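Local structure of uroporphyrinogen-III C-methyltransferase (1S4D) at residues W18-G23 against A35-Q40; A137-P142 against P216-L221; E205-V210 against A226-D231; V220-L225 against E247-R252. The protein catalyses the successive C-2 and C-7 methylations by S-adenosyl-L-methionine that turn uroporphyrinogen III into precorrin-2, a step toward cobalamin and siroheme. All blocks are in the same frame, centred on the assembly; numbering follows the deposited sequence.

Contact 1: residues W18-G23 against A35-Q40; sequences WLVGAG and ANALRQ
Trp18 swings its indole toward Ala37 because CG stands beside the backbone N, anti to the carbonyl carbon (chi1 -67°), which carries the six-membered ring out toward helix 32-40. Two residues on, Val20 holds CG1 anti to its own N (chi1 179°), so CG2 is the branch left on the N side, and that branch turns to the same alanine. The two side chains therefore converge on one methyl group. Ala37 CB lies 3.6 Å from Trp18 CE3 and 4.0 Å from Trp18 CZ3, meeting the benzo part of the indole rather than the pyrrole. Val20 CG2 stays a little farther off, 4.2 Å from Ala37 CB. The methyl is small enough to let the helix come near, with 7.7 Å between the CA atoms of Trp18 and Ala37.

This is the first strand-helix step of a beta-alpha-beta crossover: strand 16-21 leads through the loop holding Pro24, which binds S-adenosyl-L-homocysteine, to helix 32-40, and strand 43-46 then joins the same parallel sheet on the far side of strand 94-99. Leu96, on that intervening strand, touches both Val20 and Ala37. No hydrogen bond links the two segments; the contact is wholly apolar and buried, with 146 Å² hidden between them. Leu19, between the two contacting residues, packs instead on Ala113 and Leu116 of helix 109-118. The indole of Trp18 has a cation-pi partner in Arg124, and Ala35 rests on Leu32 of the second subunit.

Contact 2: residues A137-P142 against P216-L221; sequences AYAGIP and PQQAVL
Gln218 and Tyr138 meet with their side chains heading different ways: the glutamine reaches out at full length from the loop just before strand 219-224, while the tyrosine ring runs off from the contact and leaves its backbone and CB to be touched. Gln218 has CG anti to the backbone N (chi1 -180°) and continues extended, which delivers the amide to the carbonyl oxygen of Tyr138. The modelled Gln218 OE1 lies 2.9 Å from Tyr138 O. Next to it a plain apolar contact forms, with Ala139 CB 3.9 Å from Val220 CG2. The valine offers this branch because CG1 takes the place anti to the N.

The Tyr138 hydroxyl is tied down by a hydrogen bond to Asp26 OD2, and its ring meets Trp257 edge-to-face. Tyr138 and Ala139 are presented by the turn that ends helix 131-137, a Schellman motif closed at Gly140, whose positive phi (77°) suits glycine. Gly140 N bonds back to Ala137 O at 3.1 Å. The site is close to the S-adenosyl-L-homocysteine pocket: the side chain of Gln218 is about 4 Å from that of Ala213, which binds this ligand, and about 7 Å from the ligand itself.

Around the pair, Ala139 packs on Val210 and Ile141 on Ala208, both in strand 206-211, while Arg252 of helix 252-255 touches Ile141 and Val220, and Phe104 of the second subunit packs on Ala137 and Pro142.

Contact 3: residues E205-V210 against A226-D231; sequences EPVAFV and ARAEAD
Phe209 reaches across to Ala228 with the far end of its ring. From CB, the chain sets CG beside the backbone N, anti to the carbonyl carbon (chi1 -76°), and this aims the ring at helix 225-235. CD2 passes Val207 CG1, two residues back on the strand, at 4.2 Å, and CE2 comes within 3.8 Å of the same Val207 CG1. The outer edge then meets the helix: CE2 is 3.9 Å from Ala228 CB and CZ is 4.1 Å from Ala228 CB, with the methyl in the ring plane. Val207 adds its own CG1, 4.3 Å from Ala228 CB, so that two strand residues on one side of the sheet share a single alanine.

Strand 206-211 pairs antiparallel with strand 219-224, and the chain then enters helix 225-235, which packs back on the pair. Leu221, Thr223 and Val232 also touch the Phe209 ring, and Val243 touches it from the neighbouring strand. Val210, the next residue along, touches the bound S-adenosyl-L-homocysteine. With an alanine in place of Phe209, Ala228 CB would probably lose the ring edge it rests against, leaving Val207 as its partner on this strand and a gap between helix and sheet.

The same turn of helix carries a charge pair, Arg227 NH1 and Asp231 OD2, 2.9 Å apart with the oxygen over the guanidinium face and no N-H aimed at it; OD2 also hydrogen-bonds Thr223 OG1. Between strand and helix themselves there is no hydrogen bond, and their fit rests on shape and the burial of carbon.

Contact 4: residues V220-L225 against E247-R252; sequences VLETTL and EVVRLR
Arg252 lays the face of its guanidinium group over the isopropyl group of Val220, the two side chains arriving from opposite directions. The arginine chain runs extended through chi2 and then bends at chi3 (-86°), which folds the head across the valine. Val220 CG2 sits 3.4 Å from Arg252 NH2, above the plane and toward its rim, while Val220 CB is 3.5 Å from Arg252 NH1. With one face against the valine, the group keeps its N-H bonds at the edge: NE donates to Ala139 O, and NH2 has a long, weak ion pair with Asp256.

Glu222 extends beyond CG and brings its carboxylate across the CG-CD part of the Arg252 chain at a slant, with the two flat groups turned 65° from each other. Glu222 OE2 remains 4.3 Å from Arg252 NE, so the opposite charges are near without forming a salt bridge. A water donates to Val249 O at 2.7 Å and weakly to Glu222 OE2, although it has more acceptors around it than protons to give.

Val220 and Glu222 belong to strand 219-224, an outermost strand of the mixed sheet within this chain; Val249 ends a short 3-10 segment, 247-249, and Arg252 opens helix 252-255. Within 247-252, Arg250 NE hydrogen-bonds Glu247 OE2 as part of a salt bridge, 2.7 Å, in the guanidinium plane. With a leucine in place of Arg252, Ala139 O would probably lose its donor and Glu222 its nearby positive charge. One arginine here serves two chemistries, a flat side laid on valine carbon and hydrogen bonding through its rim.

In the fold
Contact 1 comes first and closes a short loop, tying strand 16-21 of the parallel sheet to helix 32-40, which follows it in the chain. Contact 2 opens much later, after helix 131-137, and spans 73 residues before closing on strand 219-224. Contact 3 opens inside that span, on strand 206-211, and closes on helix 225-235, so the two cross. Contact 4 begins on the strand where contact 2 ends, crosses contact 3 and runs on to the turn before helix 252-255. Contacts 2, 3 and 4 touch one another around the mixed sheet; contact 1 stands apart, its centre 24 Å from that of contact 2.

Contact 1: residues W18-G23 against A35-Q40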
loop_
_atom_site.group_PDB
_atom_site.type_symbol
_atom_site.label_atom_id
_atom_site.label_comp_id
_atom_site.label_asym_id
_atom_site.label_seq_id
_atom_site.Cartn_x
_atom_site.Cartn_y
_atom_site.Cartn_z
ATOM N N TRP B 18 -2.235 14.369 12.883
ATOM C CA TRP B 18 -1.896 13.116 12.235
ATOM C C TRP B 18 -2.692 12.969 10.922
ATOM O O TRP B 18 -3.931 13.115 10.900
ATOM C CB TRP B 18 -2.172 11.949 13.168
ATOM C CG TRP B 18 -1.287 11.889 14.368
ATOM C CD1 TRP B 18 -0.534 12.908 14.898
ATOM C CD2 TRP B 18 -1.026 10.745 15.180
ATOM N NE1 TRP B 18 0.168 12.467 15.995
ATOM C CE2 TRP B 18 -0.115 11.144 16.195
ATOM C CE3 TRP B 18 -1.457 9.410 15.153
ATOM C CZ2 TRP B 18 0.360 10.269 17.168
ATOM C CZ3 TRP B 18 -0.994 8.542 16.134
ATOM C CH2 TRP B 18 -0.094 8.984 17.130
ATOM N N LEU B 19 -1.971 12.714 9.831
ATOM C CA LEU B 19 -2.574 12.271 8.578
ATOM C C LEU B 19 -2.592 10.738 8.629
ATOM O O LEU B 19 -1.545 10.100 8.613
ATOM C CB LEU B 19 -1.762 12.780 7.392
ATOM C CG LEU B 19 -1.804 14.299 7.107
ATOM C CD1 LEU B 19 -1.285 15.080 8.247
ATOM C CD2 LEU B 19 -0.963 14.659 5.923
ATOM N N VAL B 20 -3.790 10.166 8.728
ATOM C CA VAL B 20 -3.999 8.753 9.016
ATOM C C VAL B 20 -4.819 8.101 7.900
ATOM O O VAL B 20 -5.905 8.620 7.505
ATOM C CB VAL B 20 -4.787 8.577 10.337
ATOM C CG1 VAL B 20 -5.033 7.125 10.631
ATOM C CG2 VAL B 20 -4.065 9.231 11.503
ATOM N N GLY B 21 -4.300 6.977 7.389
ATOM C CA GLY B 21 -5.015 6.193 6.404
ATOM C C GLY B 21 -6.097 5.404 7.116
ATOM O O GLY B 21 -5.824 4.779 8.138
ATOM N N ALA B 22 -7.321 5.439 6.599
ATOM C CA ALA B 22 -8.406 4.589 7.106
ATOM C C ALA B 22 -8.425 3.239 6.406
ATOM O O ALA B 22 -9.202 2.365 6.753
ATOM C CB ALA B 22 -9.764 5.288 6.923
ATOM N N GLY B 23 -7.583 3.067 5.392
ATOM C CA GLY B 23 -7.710 1.916 4.507
ATOM C C GLY B 23 -8.935 2.085 3.611
ATOM O O GLY B 23 -9.605 3.134 3.646
ATOM N N ALA B 35 -6.117 3.206 14.916
ATOM C CA ALA B 35 -7.081 2.926 15.997
ATOM C C ALA B 35 -6.715 3.699 17.269
ATOM O O ALA B 35 -7.563 4.293 17.931
ATOM C CB ALA B 35 -7.132 1.438 16.279
ATOM N N ASN B 36 -5.426 3.709 17.593
ATOM C CA ASN B 36 -4.941 4.564 18.663
ATOM C C ASN B 36 -5.215 6.068 18.434
ATOM O O ASN B 36 -5.710 6.732 19.336
ATOM C CB ASN B 36 -3.472 4.279 18.986
ATOM C CG ASN B 36 -3.092 4.767 20.361
ATOM O OD1 ASN B 36 -3.858 4.627 21.319
ATOM N ND2 ASN B 36 -1.923 5.376 20.466
ATOM N N ALA B 37 -4.930 6.596 17.244
ATOM C CA ALA B 37 -5.294 7.996 16.933
ATOM C C ALA B 37 -6.783 8.267 17.163
ATOM O O ALA B 37 -7.151 9.151 17.938
ATOM C CB ALA B 37 -4.915 8.363 15.514
ATOM N N LEU B 38 -7.630 7.481 16.501
ATOM C CA LEU B 38 -9.079 7.600 16.617
ATOM C C LEU B 38 -9.558 7.754 18.062
ATOM O O LEU B 38 -10.432 8.574 18.341
ATOM C CB LEU B 38 -9.736 6.384 15.982
ATOM C CG LEU B 38 -10.414 6.504 14.615
ATOM C CD1 LEU B 38 -10.290 7.891 14.029
ATOM C CD2 LEU B 38 -9.907 5.426 13.634
ATOM N N ARG B 39 -8.966 6.978 18.971
ATOM C CA ARG B 39 -9.415 6.924 20.360
ATOM C C ARG B 39 -8.977 8.158 21.135
ATOM O O ARG B 39 -9.542 8.469 22.169
ATOM C CB ARG B 39 -9.013 5.580 21.032
ATOM C CG ARG B 39 -8.048 5.635 22.230
ATOM C CD ARG B 39 -7.305 4.319 22.542
ATOM N NE ARG B 39 -8.206 3.156 22.600
ATOM C CZ ARG B 39 -8.780 2.666 23.715
ATOM N NH1 ARG B 39 -8.570 3.223 24.914
ATOM N NH2 ARG B 39 -9.579 1.608 23.629
ATOM N N GLN B 40 -8.001 8.881 20.599
ATOM C CA GLN B 40 -7.431 10.047 21.277
ATOM C C GLN B 40 -7.914 11.378 20.721
ATOM O O GLN B 40 -7.899 12.387 21.427
ATOM C CB GLN B 40 -5.911 10.019 21.194
ATOM C CG GLN B 40 -5.268 9.208 22.275
ATOM C CD GLN B 40 -3.785 8.985 22.044
ATOM O OE1 GLN B 40 -3.350 7.852 21.927
ATOM N NE2 GLN B 40 -3.011 10.057 21.984
#

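Contact 2: residues A137-P142 against P216-L221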
loop_
_atom_site.group_PDB
_atom_site.type_symbol
_atom_site.label_atom_id
_atom_site.label_comp_id
_atom_site.label_asym_id
_atom_site.label_seq_id
_atom_site.Cartn_x
_atom_site.Cartn_y
_atom_site.Cartn_z
ATOM N N ALA B 137 -6.630 -7.418 -3.153
ATOM C CA ALA B 137 -6.583 -8.626 -2.328
ATOM C C ALA B 137 -7.978 -9.116 -1.941
ATOM O O ALA B 137 -8.235 -10.339 -1.929
ATOM C CB ALA B 137 -5.745 -8.406 -1.093
ATOM N N TYR B 138 -8.889 -8.191 -1.633
ATOM C CA TYR B 138 -10.236 -8.637 -1.229
ATOM C C TYR B 138 -11.067 -9.166 -2.405
ATOM O O TYR B 138 -12.147 -9.685 -2.193
ATOM C CB TYR B 138 -11.021 -7.554 -0.485
ATOM C CG TYR B 138 -10.760 -7.461 0.996
ATOM C CD1 TYR B 138 -9.453 -7.242 1.492
ATOM C CD2 TYR B 138 -11.818 -7.542 1.909
ATOM C CE1 TYR B 138 -9.213 -7.135 2.862
ATOM C CE2 TYR B 138 -11.594 -7.430 3.274
ATOM C CZ TYR B 138 -10.292 -7.225 3.745
ATOM O OH TYR B 138 -10.085 -7.108 5.093
ATOM N N ALA B 139 -10.557 -9.032 -3.625
ATOM C CA ALA B 139 -11.262 -9.518 -4.804
ATOM C C ALA B 139 -10.576 -10.746 -5.350
ATOM O O ALA B 139 -10.981 -11.247 -6.399
ATOM C CB ALA B 139 -11.349 -8.435 -5.904
ATOM N N GLY B 140 -9.541 -11.209 -4.640
ATOM C CA GLY B 140 -8.718 -12.327 -5.068
ATOM C C GLY B 140 -7.704 -12.013 -6.158
ATOM O O GLY B 140 -7.255 -12.921 -6.866
ATOM N N ILE B 141 -7.317 -10.748 -6.289
ATOM C CA ILE B 141 -6.307 -10.367 -7.274
ATOM C C ILE B 141 -5.019 -9.858 -6.624
ATOM O O ILE B 141 -4.982 -8.734 -6.133
ATOM C CB ILE B 141 -6.857 -9.290 -8.240
ATOM C CG1 ILE B 141 -8.079 -9.825 -9.002
ATOM C CG2 ILE B 141 -5.747 -8.785 -9.182
ATOM C CD1 ILE B 141 -8.904 -8.753 -9.656
ATOM N N PRO B 142 -3.953 -10.652 -6.641
ATOM C CA PRO B 142 -2.666 -10.147 -6.161
ATOM C C PRO B 142 -2.087 -9.213 -7.209
ATOM O O PRO B 142 -2.189 -9.440 -8.405
ATOM C CB PRO B 142 -1.802 -11.406 -6.007
ATOM C CG PRO B 142 -2.669 -12.555 -6.381
ATOM C CD PRO B 142 -3.858 -12.036 -7.135
ATOM N N PRO B 216 -19.070 -4.538 2.545
ATOM C CA PRO B 216 -20.178 -5.453 2.187
ATOM C C PRO B 216 -20.756 -5.150 0.792
ATOM O O PRO B 216 -21.355 -6.019 0.186
ATOM C CB PRO B 216 -21.201 -5.228 3.307
ATOM C CG PRO B 216 -20.350 -4.787 4.465
ATOM C CD PRO B 216 -19.314 -3.847 3.833
ATOM N N GLN B 217 -20.512 -3.952 0.262
ATOM C CA GLN B 217 -20.996 -3.585 -1.072
ATOM C C GLN B 217 -20.044 -3.935 -2.212
ATOM O O GLN B 217 -20.291 -3.546 -3.340
ATOM C CB GLN B 217 -21.296 -2.081 -1.139
ATOM C CG GLN B 217 -22.359 -1.613 -0.161
ATOM C CD GLN B 217 -21.822 -1.479 1.247
ATOM O OE1 GLN B 217 -20.691 -1.025 1.439
ATOM N NE2 GLN B 217 -22.615 -1.895 2.233
ATOM N N GLN B 218 -18.955 -4.640 -1.946
ATOM C CA GLN B 218 -17.991 -4.952 -2.996
ATOM C C GLN B 218 -18.628 -5.651 -4.193
ATOM O O GLN B 218 -19.453 -6.564 -4.047
ATOM C CB GLN B 218 -16.866 -5.815 -2.450
ATOM C CG GLN B 218 -15.800 -6.197 -3.458
ATOM C CD GLN B 218 -14.667 -6.918 -2.794
ATOM O OE1 GLN B 218 -14.304 -8.023 -3.189
ATOM N NE2 GLN B 218 -14.102 -6.301 -1.765
ATOM N N ALA B 219 -18.232 -5.191 -5.373
ATOM C CA ALA B 219 -18.701 -5.717 -6.636
ATOM C C ALA B 219 -17.533 -5.736 -7.603
ATOM O O ALA B 219 -16.717 -4.804 -7.621
ATOM C CB ALA B 219 -19.844 -4.867 -7.174
ATOM N N VAL B 220 -17.448 -6.813 -8.379
ATOM C CA VAL B 220 -16.331 -7.036 -9.275
ATOM C C VAL B 220 -16.873 -7.375 -10.641
ATOM O O VAL B 220 -17.785 -8.163 -10.756
ATOM C CB VAL B 220 -15.431 -8.215 -8.829
ATOM C CG1 VAL B 220 -14.273 -8.397 -9.798
ATOM C CG2 VAL B 220 -14.895 -7.998 -7.458
ATOM N N LEU B 221 -16.293 -6.774 -11.670
ATOM C CA LEU B 221 -16.571 -7.126 -13.035
ATOM C C LEU B 221 -15.257 -7.475 -13.740
ATOM O O LEU B 221 -14.326 -6.676 -13.774
ATOM C CB LEU B 221 -17.257 -5.951 -13.733
ATOM C CG LEU B 221 -17.192 -5.864 -15.271
ATOM C CD1 LEU B 221 -18.105 -6.919 -15.960
ATOM C CD2 LEU B 221 -17.488 -4.454 -15.766
#

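Contact 3: residues E205-V210 against A226-D231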
loop_
_atom_site.group_PDB
_atom_site.type_symbol
_atom_site.label_atom_id
_atom_site.label_comp_id
_atom_site.label_asym_id
_atom_site.label_seq_id
_atom_site.Cartn_x
_atom_site.Cartn_y
_atom_site.Cartn_z
ATOM N N GLU B 205 -6.834 -8.296 -23.526
ATOM C CA GLU B 205 -6.187 -8.529 -22.244
ATOM C C GLU B 205 -7.205 -8.370 -21.104
ATOM O O GLU B 205 -7.994 -7.414 -21.128
ATOM C CB GLU B 205 -5.013 -7.597 -22.060
ATOM C CG GLU B 205 -4.440 -7.570 -20.667
ATOM C CD GLU B 205 -3.105 -6.878 -20.629
ATOM O OE1 GLU B 205 -2.222 -7.349 -19.881
ATOM O OE2 GLU B 205 -2.930 -5.869 -21.356
ATOM N N PRO B 206 -7.197 -9.308 -20.139
ATOM C CA PRO B 206 -8.155 -9.288 -19.026
ATOM C C PRO B 206 -8.009 -8.044 -18.171
ATOM O O PRO B 206 -6.915 -7.526 -17.975
ATOM C CB PRO B 206 -7.779 -10.528 -18.201
ATOM C CG PRO B 206 -6.930 -11.378 -19.094
ATOM C CD PRO B 206 -6.270 -10.456 -20.043
ATOM N N VAL B 207 -9.149 -7.598 -17.662
ATOM C CA VAL B 207 -9.305 -6.375 -16.884
ATOM C C VAL B 207 -10.350 -6.705 -15.796
ATOM O O VAL B 207 -11.307 -7.442 -16.046
ATOM C CB VAL B 207 -9.818 -5.235 -17.820
ATOM C CG1 VAL B 207 -10.434 -4.083 -17.062
ATOM C CG2 VAL B 207 -8.719 -4.747 -18.733
ATOM N N ALA B 208 -10.158 -6.190 -14.587
ATOM C CA ALA B 208 -11.195 -6.295 -13.555
ATOM C C ALA B 208 -11.459 -4.918 -12.977
ATOM O O ALA B 208 -10.550 -4.093 -12.897
ATOM C CB ALA B 208 -10.796 -7.266 -12.458
ATOM N N PHE B 209 -12.716 -4.669 -12.611
ATOM C CA PHE B 209 -13.122 -3.462 -11.908
ATOM C C PHE B 209 -13.496 -3.958 -10.540
ATOM O O PHE B 209 -14.240 -4.947 -10.417
ATOM C CB PHE B 209 -14.370 -2.836 -12.561
ATOM C CG PHE B 209 -14.094 -2.109 -13.846
ATOM C CD1 PHE B 209 -14.060 -0.723 -13.873
ATOM C CD2 PHE B 209 -13.871 -2.819 -15.034
ATOM C CE1 PHE B 209 -13.784 -0.042 -15.053
ATOM C CE2 PHE B 209 -13.595 -2.154 -16.230
ATOM C CZ PHE B 209 -13.551 -0.759 -16.245
ATOM N N VAL B 210 -12.986 -3.298 -9.507
ATOM C CA VAL B 210 -13.370 -3.635 -8.145
ATOM C C VAL B 210 -13.939 -2.384 -7.479
ATOM O O VAL B 210 -13.209 -1.426 -7.185
ATOM C CB VAL B 210 -12.188 -4.253 -7.332
ATOM C CG1 VAL B 210 -12.674 -4.796 -5.997
ATOM C CG2 VAL B 210 -11.476 -5.373 -8.122
ATOM N N ALA B 226 -10.756 -3.951 -24.585
ATOM C CA ALA B 226 -11.677 -3.508 -25.612
ATOM C C ALA B 226 -13.075 -3.364 -25.023
ATOM O O ALA B 226 -13.709 -2.340 -25.227
ATOM C CB ALA B 226 -11.677 -4.453 -26.769
ATOM N N ARG B 227 -13.546 -4.366 -24.279
ATOM C CA ARG B 227 -14.929 -4.365 -23.794
ATOM C C ARG B 227 -15.150 -3.567 -22.514
ATOM O O ARG B 227 -16.293 -3.399 -22.089
ATOM C CB ARG B 227 -15.414 -5.787 -23.547
ATOM C CG ARG B 227 -15.704 -6.586 -24.808
ATOM C CD ARG B 227 -15.424 -8.073 -24.663
ATOM N NE ARG B 227 -15.666 -8.530 -23.297
ATOM C CZ ARG B 227 -16.838 -8.976 -22.852
ATOM N NH1 ARG B 227 -16.963 -9.366 -21.578
ATOM N NH2 ARG B 227 -17.888 -9.032 -23.681
ATOM N N ALA B 228 -14.073 -3.089 -21.895
ATOM C CA ALA B 228 -14.164 -2.514 -20.556
ATOM C C ALA B 228 -15.179 -1.375 -20.444
ATOM O O ALA B 228 -16.031 -1.363 -19.538
ATOM C CB ALA B 228 -12.808 -2.065 -20.090
ATOM N N GLU B 229 -15.091 -0.428 -21.379
ATOM C CA GLU B 229 -15.923 0.771 -21.333
ATOM C C GLU B 229 -17.406 0.435 -21.434
ATOM O O GLU B 229 -18.190 0.914 -20.630
ATOM C CB GLU B 229 -15.507 1.795 -22.381
ATOM C CG GLU B 229 -16.412 3.014 -22.388
ATOM C CD GLU B 229 -16.183 3.927 -23.571
ATOM O OE1 GLU B 229 -16.649 5.080 -23.485
ATOM O OE2 GLU B 229 -15.537 3.507 -24.573
ATOM N N ALA B 230 -17.774 -0.400 -22.402
ATOM C CA ALA B 230 -19.167 -0.816 -22.558
ATOM C C ALA B 230 -19.665 -1.645 -21.365
ATOM O O ALA B 230 -20.780 -1.427 -20.858
ATOM C CB ALA B 230 -19.378 -1.578 -23.880
ATOM N N ASP B 231 -18.824 -2.574 -20.914
ATOM C CA ASP B 231 -19.221 -3.496 -19.873
ATOM C C ASP B 231 -19.542 -2.780 -18.575
ATOM O O ASP B 231 -20.561 -3.071 -17.948
ATOM C CB ASP B 231 -18.167 -4.584 -19.667
ATOM C CG ASP B 231 -18.246 -5.637 -20.722
ATOM O OD1 ASP B 231 -19.203 -5.581 -21.521
ATOM O OD2 ASP B 231 -17.417 -6.557 -20.852
#

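Contact 4: residues V220-L225 against E247-R252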
loop_
_atom_site.group_PDB
_atom_site.type_symbol
_atom_site.label_atom_id
_atom_site.label_comp_id
_atom_site.label_asym_id
_atom_site.label_seq_id
_atom_site.Cartn_x
_atom_site.Cartn_y
_atom_site.Cartn_z
ATOM N N VAL B 220 -17.448 -6.813 -8.379
ATOM C CA VAL B 220 -16.331 -7.036 -9.275
ATOM C C VAL B 220 -16.873 -7.375 -10.641
ATOM O O VAL B 220 -17.785 -8.163 -10.756
ATOM C CB VAL B 220 -15.431 -8.215 -8.829
ATOM C CG1 VAL B 220 -14.273 -8.397 -9.798
ATOM C CG2 VAL B 220 -14.895 -7.998 -7.458
ATOM N N LEU B 221 -16.293 -6.774 -11.670
ATOM C CA LEU B 221 -16.571 -7.126 -13.035
ATOM C C LEU B 221 -15.257 -7.475 -13.740
ATOM O O LEU B 221 -14.326 -6.676 -13.774
ATOM C CB LEU B 221 -17.257 -5.951 -13.733
ATOM C CG LEU B 221 -17.192 -5.864 -15.271
ATOM C CD1 LEU B 221 -18.105 -6.919 -15.960
ATOM C CD2 LEU B 221 -17.488 -4.454 -15.766
ATOM N N GLU B 222 -15.190 -8.676 -14.293
ATOM C CA GLU B 222 -14.141 -9.010 -15.245
ATOM C C GLU B 222 -14.669 -8.910 -16.645
ATOM O O GLU B 222 -15.844 -9.173 -16.918
ATOM C CB GLU B 222 -13.583 -10.413 -15.064
ATOM C CG GLU B 222 -13.866 -11.006 -13.710
ATOM C CD GLU B 222 -13.094 -12.273 -13.461
ATOM O OE1 GLU B 222 -12.554 -12.908 -14.406
ATOM O OE2 GLU B 222 -13.045 -12.647 -12.296
ATOM N N THR B 223 -13.708 -8.599 -17.497
ATOM C CA THR B 223 -13.889 -8.014 -18.803
ATOM C C THR B 223 -12.529 -8.005 -19.520
ATOM O O THR B 223 -11.584 -8.655 -19.075
ATOM C CB THR B 223 -14.560 -6.616 -18.701
ATOM O OG1 THR B 223 -15.055 -6.282 -20.009
ATOM C CG2 THR B 223 -13.571 -5.491 -18.403
ATOM N N THR B 224 -12.395 -7.203 -20.575
ATOM C CA THR B 224 -11.141 -7.035 -21.300
ATOM C C THR B 224 -10.981 -5.562 -21.615
ATOM O O THR B 224 -11.916 -4.786 -21.384
ATOM C CB THR B 224 -11.154 -7.835 -22.608
ATOM O OG1 THR B 224 -12.238 -7.372 -23.430
ATOM C CG2 THR B 224 -11.435 -9.313 -22.349
ATOM N N LEU B 225 -9.815 -5.168 -22.143
ATOM C CA LEU B 225 -9.557 -3.752 -22.457
ATOM C C LEU B 225 -10.558 -3.209 -23.496
ATOM O O LEU B 225 -11.157 -2.142 -23.307
ATOM C CB LEU B 225 -8.119 -3.543 -22.950
ATOM C CG LEU B 225 -6.961 -3.500 -21.937
ATOM C CD1 LEU B 225 -5.617 -3.447 -22.669
ATOM C CD2 LEU B 225 -7.077 -2.369 -20.903
ATOM N N GLU B 247 -2.657 -10.216 -16.326
ATOM C CA GLU B 247 -2.927 -11.642 -16.150
ATOM C C GLU B 247 -3.306 -12.012 -14.733
ATOM O O GLU B 247 -4.015 -13.001 -14.531
ATOM C CB GLU B 247 -1.759 -12.497 -16.677
ATOM C CG GLU B 247 -1.587 -12.440 -18.196
ATOM C CD GLU B 247 -2.813 -12.922 -18.965
ATOM O OE1 GLU B 247 -3.177 -12.248 -19.955
ATOM O OE2 GLU B 247 -3.402 -13.979 -18.600
ATOM N N VAL B 248 -2.852 -11.221 -13.759
ATOM C CA VAL B 248 -3.264 -11.427 -12.371
ATOM C C VAL B 248 -4.784 -11.457 -12.196
ATOM O O VAL B 248 -5.280 -12.080 -11.254
ATOM C CB VAL B 248 -2.691 -10.380 -11.380
ATOM C CG1 VAL B 248 -1.194 -10.616 -11.122
ATOM C CG2 VAL B 248 -2.987 -8.940 -11.832
ATOM N N VAL B 249 -5.519 -10.788 -13.088
ATOM C CA VAL B 249 -6.980 -10.822 -13.043
ATOM C C VAL B 249 -7.503 -12.258 -13.160
ATOM O O VAL B 249 -8.555 -12.588 -12.623
ATOM C CB VAL B 249 -7.611 -9.930 -14.146
ATOM C CG1 VAL B 249 -9.122 -10.165 -14.293
ATOM C CG2 VAL B 249 -7.319 -8.468 -13.882
ATOM N N ARG B 250 -6.758 -13.117 -13.837
ATOM C CA ARG B 250 -7.174 -14.505 -14.019
ATOM C C ARG B 250 -7.136 -15.298 -12.730
ATOM O O ARG B 250 -7.812 -16.303 -12.619
ATOM C CB ARG B 250 -6.295 -15.211 -15.045
ATOM C CG ARG B 250 -6.497 -14.742 -16.464
ATOM C CD ARG B 250 -6.016 -15.741 -17.496
ATOM N NE ARG B 250 -5.842 -15.093 -18.785
ATOM C CZ ARG B 250 -6.798 -14.960 -19.693
ATOM N NH1 ARG B 250 -6.539 -14.336 -20.834
ATOM N NH2 ARG B 250 -8.004 -15.445 -19.467
ATOM N N LEU B 251 -6.349 -14.846 -11.756
ATOM C CA LEU B 251 -6.235 -15.551 -10.488
ATOM C C LEU B 251 -7.430 -15.347 -9.557
ATOM O O LEU B 251 -7.539 -16.043 -8.543
ATOM C CB LEU B 251 -4.966 -15.149 -9.752
ATOM C CG LEU B 251 -3.611 -15.642 -10.250
ATOM C CD1 LEU B 251 -2.551 -14.777 -9.581
ATOM C CD2 LEU B 251 -3.380 -17.128 -9.977
ATOM N N ARG B 252 -8.323 -14.414 -9.864
ATOM C CA ARG B 252 -9.459 -14.212 -8.975
ATOM C C ARG B 252 -10.353 -15.477 -8.904
ATOM O O ARG B 252 -10.919 -15.786 -7.861
ATOM C CB ARG B 252 -10.224 -12.914 -9.320
ATOM C CG ARG B 252 -11.701 -13.069 -9.527
ATOM C CD ARG B 252 -12.471 -11.789 -9.556
ATOM N NE ARG B 252 -12.791 -11.459 -8.184
ATOM C CZ ARG B 252 -14.002 -11.432 -7.654
ATOM N NH1 ARG B 252 -15.084 -11.673 -8.391
ATOM N NH2 ARG B 252 -14.108 -11.142 -6.362
HETATM O O HOH W 1 -10.752 -14.199 -12.653
#